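Local coordinates for major capsid protein P2 (Pseudoalteromonas phage pm2, PDB 2VVF) that forms the outer protein shell of a lipid-containing marine bacteriophage, assembling as a homotrimer of double jelly-roll subunits, at residues L65-T70 with A213-T218; H72-K77 with S82-R87. One frame throughout, in Å; residues are numbered along the deposited sequence.

Helix 63-71 takes part in one of these two contacts and leads into the other, so that a joint between the halves of a double jelly-roll subunit can be compared with one inside a single half. Interaction 1 lies at the surface: the helix, in the N-terminal half, meets the loop 213-218 of the C-terminal half through aliphatic carbons and backbone oxygens. Interaction 2 is largely buried and stays within the N-terminal half, where the chain leaving that same helix packs against the end of strand 80-84 through arginine and histidine side chains in CH-pi and face contact. N69 ties them together: OD1 accepts from R74 NH1 (2.9 Å), while ND2 donates to S82 O (3.0 Å).

Interaction 1: residues L65-T70 with A213-T218; sequences LILENT and AVLDNT
L67 and L215 make the larger half of a small joint, built of methyls against helix carbonyls and one aliphatic pair, between a helix and a loop far away in sequence. L215 reaches across with both methyls. CG stands anti to its own carbonyl carbon (chi1 -57°), and both methyls of the fork lie against the carbonyl oxygen and CB of L67. CD2 comes to 3.6 Å from L67 O, and CD1 lies 4.1 Å from L67 CB. One turn on, the methyl of A213 abuts the helix backbone, its CB 3.4 Å from T70 O. No hydrogen bond crosses between the segments, though next door the backbones of A213 and R71 are bonded.

The polar group of T70 is turned back into its own helix. With OG1 anti to the carbonyl carbon (chi1 -55°), the hydroxyl donates to I66 O over 2.6 Å, arriving above the carbonyl plane. T70 N reaches the same oxygen from the opposite face, so I66 O is gripped twice. On the loop side, L215 opens a type II beta turn ending at T218, whose OG1 bonds to D216 O within the turn (2.8 Å), again from above the carbonyl plane.

Such packing of a helix from the N-terminal half against a loop of the C-terminal half is an interdomain contact of the double jelly-roll fold.

Interaction 2: residues H72-K77 with S82-R87; sequences HKRKIK and SFHFVR
H84 and R87, at the end of strand 80-84 and just beyond it, close over the side chains of R74 and H72. Earlier in the strand, S82 places its hydroxyl between D33 and Y205 of a neighbouring subunit, bonding to both, so the strand also borders the trimer interface.

Two residues on, H84 runs antiparallel to the side chain of R74. The extended arginine chain lays CD over the imidazole face, 4.0 Å from the ring centroid and 17° off its normal, a CH-pi contact. Further out, H84 CB rests 3.7 Å from R74 NH1, over one face of the guanidinium, near its rim. H72 covers the opposite face with its CD2, 3.7 Å above the plane and over its centre. R74 is therefore sandwiched, while its nitrogens are held around the periphery: NE forms a salt bridge with E89, and NH1 bonds to N69.

Past V86, which points away, the chain of R87 bends at chi3 (67°) and swings NH2 to 3.5 Å from H72 NE2. The two planes stand almost perpendicular and the angle is too poor for a hydrogen bond. Their polar partners lie beyond the contact: R87 NH1 bonds to T145, and H72 ND1 pairs with K212.

With R74 NH2 only 4.6 Å from R87 NE, like charges are concentrated here. E89 probably offsets much of that cost. K212 at ND1 is consistent with a neutral H72, and R74 would tend to disfavour protonation of H84. A CH-pi contact and face packing, with no hydrogen bond across, join the segments.

Interaction 1: residues L65-T70 with A213-T218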
loop_
_atom_site.group_PDB
_atom_site.type_symbol
_atom_site.label_atom_id
_atom_site.label_comp_id
_atom_site.label_asym_id
_atom_site.label_seq_id
_atom_site.Cartn_x
_atom_site.Cartn_y
_atom_site.Cartn_z
ATOM N N LEU A 65 18.801 -13.951 -0.895
ATOM C CA LEU A 65 18.013 -13.239 0.102
ATOM C C LEU A 65 17.691 -11.850 -0.438
ATOM O O LEU A 65 16.630 -11.288 -0.159
ATOM C CB LEU A 65 18.779 -13.129 1.421
ATOM C CG LEU A 65 18.095 -12.335 2.540
ATOM C CD1 LEU A 65 16.809 -13.012 2.988
ATOM C CD2 LEU A 65 19.032 -12.124 3.717
ATOM N N ILE A 66 18.612 -11.315 -1.235
ATOM C CA ILE A 66 18.432 -10.008 -1.857
ATOM C C ILE A 66 17.327 -10.102 -2.906
ATOM O O ILE A 66 16.509 -9.194 -3.048
ATOM C CB ILE A 66 19.743 -9.508 -2.492
ATOM C CG1 ILE A 66 20.736 -9.080 -1.408
ATOM C CG2 ILE A 66 19.464 -8.366 -3.455
ATOM C CD1 ILE A 66 22.111 -8.743 -1.943
ATOM N N LEU A 67 17.312 -11.215 -3.636
ATOM C CA LEU A 67 16.315 -11.453 -4.671
ATOM C C LEU A 67 14.952 -11.742 -4.048
ATOM O O LEU A 67 13.913 -11.362 -4.590
ATOM C CB LEU A 67 16.751 -12.611 -5.569
ATOM C CG LEU A 67 18.036 -12.360 -6.362
ATOM C CD1 LEU A 67 18.412 -13.572 -7.192
ATOM C CD2 LEU A 67 17.888 -11.130 -7.241
ATOM N N GLU A 68 14.964 -12.406 -2.899
ATOM C CA GLU A 68 13.733 -12.720 -2.186
ATOM C C GLU A 68 13.030 -11.426 -1.789
ATOM O O GLU A 68 11.810 -11.311 -1.901
ATOM C CB GLU A 68 14.047 -13.544 -0.937
ATOM C CG GLU A 68 12.928 -13.581 0.090
ATOM C CD GLU A 68 13.215 -14.552 1.216
ATOM O OE1 GLU A 68 13.653 -15.684 0.923
ATOM O OE2 GLU A 68 13.019 -14.177 2.393
ATOM N N ASN A 69 13.811 -10.455 -1.323
ATOM C CA ASN A 69 13.272 -9.164 -0.909
ATOM C C ASN A 69 12.870 -8.324 -2.119
ATOM O O ASN A 69 11.860 -7.619 -2.088
ATOM C CB ASN A 69 14.292 -8.406 -0.054
ATOM C CG ASN A 69 14.562 -9.090 1.275
ATOM O OD1 ASN A 69 13.698 -9.783 1.818
ATOM N ND2 ASN A 69 15.763 -8.895 1.807
ATOM N N THR A 70 13.669 -8.405 -3.180
ATOM C CA THR A 70 13.400 -7.663 -4.408
ATOM C C THR A 70 12.065 -8.079 -5.019
ATOM O O THR A 70 11.310 -7.242 -5.521
ATOM C CB THR A 70 14.544 -7.832 -5.427
ATOM O OG1 THR A 70 15.788 -7.452 -4.826
ATOM C CG2 THR A 70 14.298 -6.971 -6.655
ATOM N N ALA A 213 8.001 -8.198 -8.277
ATOM C CA ALA A 213 9.015 -7.973 -9.298
ATOM C C ALA A 213 9.461 -9.316 -9.860
ATOM O O ALA A 213 9.740 -10.252 -9.106
ATOM C CB ALA A 213 10.202 -7.225 -8.710
ATOM N N VAL A 214 9.517 -9.415 -11.183
ATOM C CA VAL A 214 9.938 -10.649 -11.834
ATOM C C VAL A 214 11.453 -10.814 -11.751
ATOM O O VAL A 214 12.208 -9.911 -12.115
ATOM C CB VAL A 214 9.432 -10.719 -13.288
ATOM C CG1 VAL A 214 9.880 -12.012 -13.950
ATOM C CG2 VAL A 214 7.914 -10.586 -13.332
ATOM N N LEU A 215 11.892 -11.966 -11.253
ATOM C CA LEU A 215 13.315 -12.251 -11.118
ATOM C C LEU A 215 13.868 -12.865 -12.399
ATOM O O LEU A 215 13.194 -13.654 -13.060
ATOM C CB LEU A 215 13.568 -13.189 -9.936
ATOM C CG LEU A 215 13.062 -12.716 -8.570
ATOM C CD1 LEU A 215 13.315 -13.776 -7.504
ATOM C CD2 LEU A 215 13.701 -11.387 -8.184
ATOM N N ASP A 216 15.098 -12.497 -12.743
ATOM C CA ASP A 216 15.743 -13.006 -13.948
ATOM C C ASP A 216 15.933 -14.518 -13.898
ATOM O O ASP A 216 16.294 -15.073 -12.861
ATOM C CB ASP A 216 17.090 -12.318 -14.166
ATOM C CG ASP A 216 16.947 -10.838 -14.451
ATOM O OD1 ASP A 216 15.803 -10.377 -14.641
ATOM O OD2 ASP A 216 17.980 -10.135 -14.486
ATOM N N ASN A 217 15.700 -15.172 -15.030
ATOM C CA ASN A 217 15.865 -16.618 -15.137
ATOM C C ASN A 217 15.126 -17.367 -14.033
ATOM O O ASN A 217 15.632 -18.348 -13.486
ATOM C CB ASN A 217 17.351 -16.988 -15.135
ATOM C CG ASN A 217 18.145 -16.208 -16.166
ATOM O OD1 ASN A 217 17.759 -16.126 -17.333
ATOM N ND2 ASN A 217 19.255 -15.621 -15.738
ATOM N N THR A 218 13.919 -16.901 -13.724
ATOM C CA THR A 218 13.094 -17.509 -12.688
ATOM C C THR A 218 11.622 -17.533 -13.071
ATOM O O THR A 218 11.082 -16.535 -13.543
ATOM C CB THR A 218 13.253 -16.790 -11.334
ATOM O OG1 THR A 218 14.638 -16.529 -11.080
ATOM C CG2 THR A 218 12.679 -17.651 -10.219
#

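Interaction 2: residues H72-K77 with S82-R87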
loop_
_atom_site.group_PDB
_atom_site.type_symbol
_atom_site.label_atom_id
_atom_site.label_comp_id
_atom_site.label_asym_id
_atom_site.label_seq_id
_atom_site.Cartn_x
_atom_site.Cartn_y
_atom_site.Cartn_z
ATOM N N HIS A 72 9.328 -9.052 -3.615
ATOM C CA HIS A 72 8.195 -8.459 -2.911
ATOM C C HIS A 72 8.261 -6.940 -2.968
ATOM O O HIS A 72 7.424 -6.250 -2.382
ATOM C CB HIS A 72 8.175 -8.919 -1.455
ATOM C CG HIS A 72 7.881 -10.375 -1.287
ATOM N ND1 HIS A 72 6.637 -10.916 -1.530
ATOM C CD2 HIS A 72 8.670 -11.405 -0.896
ATOM C CE1 HIS A 72 6.671 -12.216 -1.292
ATOM N NE2 HIS A 72 7.892 -12.538 -0.908
ATOM N N LYS A 73 9.268 -6.430 -3.669
ATOM C CA LYS A 73 9.469 -4.994 -3.808
ATOM C C LYS A 73 9.770 -4.342 -2.467
ATOM O O LYS A 73 9.315 -3.232 -2.191
ATOM C CB LYS A 73 8.257 -4.335 -4.464
ATOM C CG LYS A 73 8.077 -4.701 -5.926
ATOM C CD LYS A 73 7.712 -3.487 -6.756
ATOM C CE LYS A 73 7.591 -3.846 -8.224
ATOM N NZ LYS A 73 6.452 -3.140 -8.867
ATOM N N ARG A 74 10.539 -5.036 -1.636
ATOM C CA ARG A 74 10.929 -4.500 -0.339
ATOM C C ARG A 74 12.121 -3.570 -0.545
ATOM O O ARG A 74 12.830 -3.676 -1.546
ATOM C CB ARG A 74 11.306 -5.633 0.621
ATOM C CG ARG A 74 10.149 -6.532 1.017
ATOM C CD ARG A 74 10.661 -7.851 1.564
ATOM N NE ARG A 74 9.580 -8.699 2.058
ATOM C CZ ARG A 74 9.723 -9.984 2.365
ATOM N NH1 ARG A 74 10.904 -10.571 2.231
ATOM N NH2 ARG A 74 8.686 -10.682 2.804
ATOM N N LYS A 75 12.336 -2.658 0.397
ATOM C CA LYS A 75 13.439 -1.709 0.295
ATOM C C LYS A 75 14.794 -2.405 0.200
ATOM O O LYS A 75 15.191 -3.146 1.100
ATOM C CB LYS A 75 13.423 -0.732 1.471
ATOM C CG LYS A 75 14.495 0.343 1.404
ATOM C CD LYS A 75 14.535 1.008 0.039
ATOM C CE LYS A 75 15.679 2.004 -0.049
ATOM N NZ LYS A 75 15.943 2.428 -1.448
ATOM N N ILE A 76 15.496 -2.160 -0.902
ATOM C CA ILE A 76 16.812 -2.744 -1.119
ATOM C C ILE A 76 17.875 -1.656 -1.063
ATOM O O ILE A 76 17.746 -0.614 -1.707
ATOM C CB ILE A 76 16.882 -3.515 -2.451
ATOM C CG1 ILE A 76 15.861 -4.658 -2.463
ATOM C CG2 ILE A 76 18.286 -4.056 -2.679
ATOM C CD1 ILE A 76 16.124 -5.727 -1.423
ATOM N N LYS A 77 18.921 -1.896 -0.282
ATOM C CA LYS A 77 20.008 -0.938 -0.151
ATOM C C LYS A 77 21.350 -1.648 -0.264
ATOM O O LYS A 77 21.562 -2.695 0.347
ATOM C CB LYS A 77 19.911 -0.196 1.183
ATOM C CG LYS A 77 20.954 0.891 1.364
ATOM C CD LYS A 77 20.404 2.250 0.968
ATOM C CE LYS A 77 21.437 3.345 1.182
ATOM N NZ LYS A 77 21.142 4.553 0.364
ATOM N N SER A 82 18.475 -7.557 4.556
ATOM C CA SER A 82 17.658 -7.878 5.718
ATOM C C SER A 82 16.976 -9.235 5.661
ATOM O O SER A 82 16.608 -9.719 4.592
ATOM C CB SER A 82 16.612 -6.785 5.952
ATOM O OG SER A 82 17.215 -5.505 6.044
ATOM N N PHE A 83 16.791 -9.828 6.836
ATOM C CA PHE A 83 16.095 -11.099 6.971
ATOM C C PHE A 83 14.704 -10.751 7.468
ATOM O O PHE A 83 14.516 -10.469 8.651
ATOM C CB PHE A 83 16.788 -11.986 8.006
ATOM C CG PHE A 83 18.064 -12.613 7.519
ATOM C CD1 PHE A 83 18.087 -13.931 7.095
ATOM C CD2 PHE A 83 19.248 -11.894 7.517
ATOM C CE1 PHE A 83 19.265 -14.512 6.658
ATOM C CE2 PHE A 83 20.426 -12.471 7.085
ATOM C CZ PHE A 83 20.434 -13.781 6.655
ATOM N N HIS A 84 13.739 -10.725 6.556
ATOM C CA HIS A 84 12.370 -10.386 6.917
ATOM C C HIS A 84 11.595 -11.602 7.404
ATOM O O HIS A 84 11.027 -12.349 6.605
ATOM C CB HIS A 84 11.642 -9.750 5.731
ATOM C CG HIS A 84 12.152 -8.391 5.364
ATOM N ND1 HIS A 84 11.614 -7.231 5.877
ATOM C CD2 HIS A 84 13.144 -8.008 4.526
ATOM C CE1 HIS A 84 12.256 -6.192 5.376
ATOM N NE2 HIS A 84 13.190 -6.636 4.554
ATOM N N PHE A 85 11.562 -11.797 8.719
ATOM C CA PHE A 85 10.816 -12.909 9.291
ATOM C C PHE A 85 9.344 -12.534 9.264
ATOM O O PHE A 85 8.496 -13.310 8.822
ATOM C CB PHE A 85 11.303 -13.217 10.704
ATOM C CG PHE A 85 12.735 -13.661 10.751
ATOM C CD1 PHE A 85 13.102 -14.897 10.248
ATOM C CD2 PHE A 85 13.723 -12.813 11.218
ATOM C CE1 PHE A 85 14.423 -15.298 10.253
ATOM C CE2 PHE A 85 15.046 -13.207 11.226
ATOM C CZ PHE A 85 15.397 -14.451 10.741
ATOM N N VAL A 86 9.059 -11.302 9.667
ATOM C CA VAL A 86 7.705 -10.776 9.602
ATOM C C VAL A 86 7.460 -10.455 8.129
ATOM O O VAL A 86 8.269 -9.775 7.494
ATOM C CB VAL A 86 7.561 -9.511 10.471
ATOM C CG1 VAL A 86 6.337 -8.709 10.055
ATOM C CG2 VAL A 86 7.499 -9.880 11.946
ATOM N N ARG A 87 6.369 -10.977 7.576
ATOM C CA ARG A 87 6.047 -10.745 6.170
ATOM C C ARG A 87 5.133 -9.534 6.000
ATOM O O ARG A 87 3.937 -9.596 6.280
ATOM C CB ARG A 87 5.440 -12.002 5.546
ATOM C CG ARG A 87 6.338 -13.229 5.676
ATOM C CD ARG A 87 5.771 -14.425 4.933
ATOM N NE ARG A 87 5.780 -14.222 3.487
ATOM C CZ ARG A 87 6.460 -14.976 2.628
ATOM N NH1 ARG A 87 7.192 -15.990 3.067
ATOM N NH2 ARG A 87 6.406 -14.716 1.330
#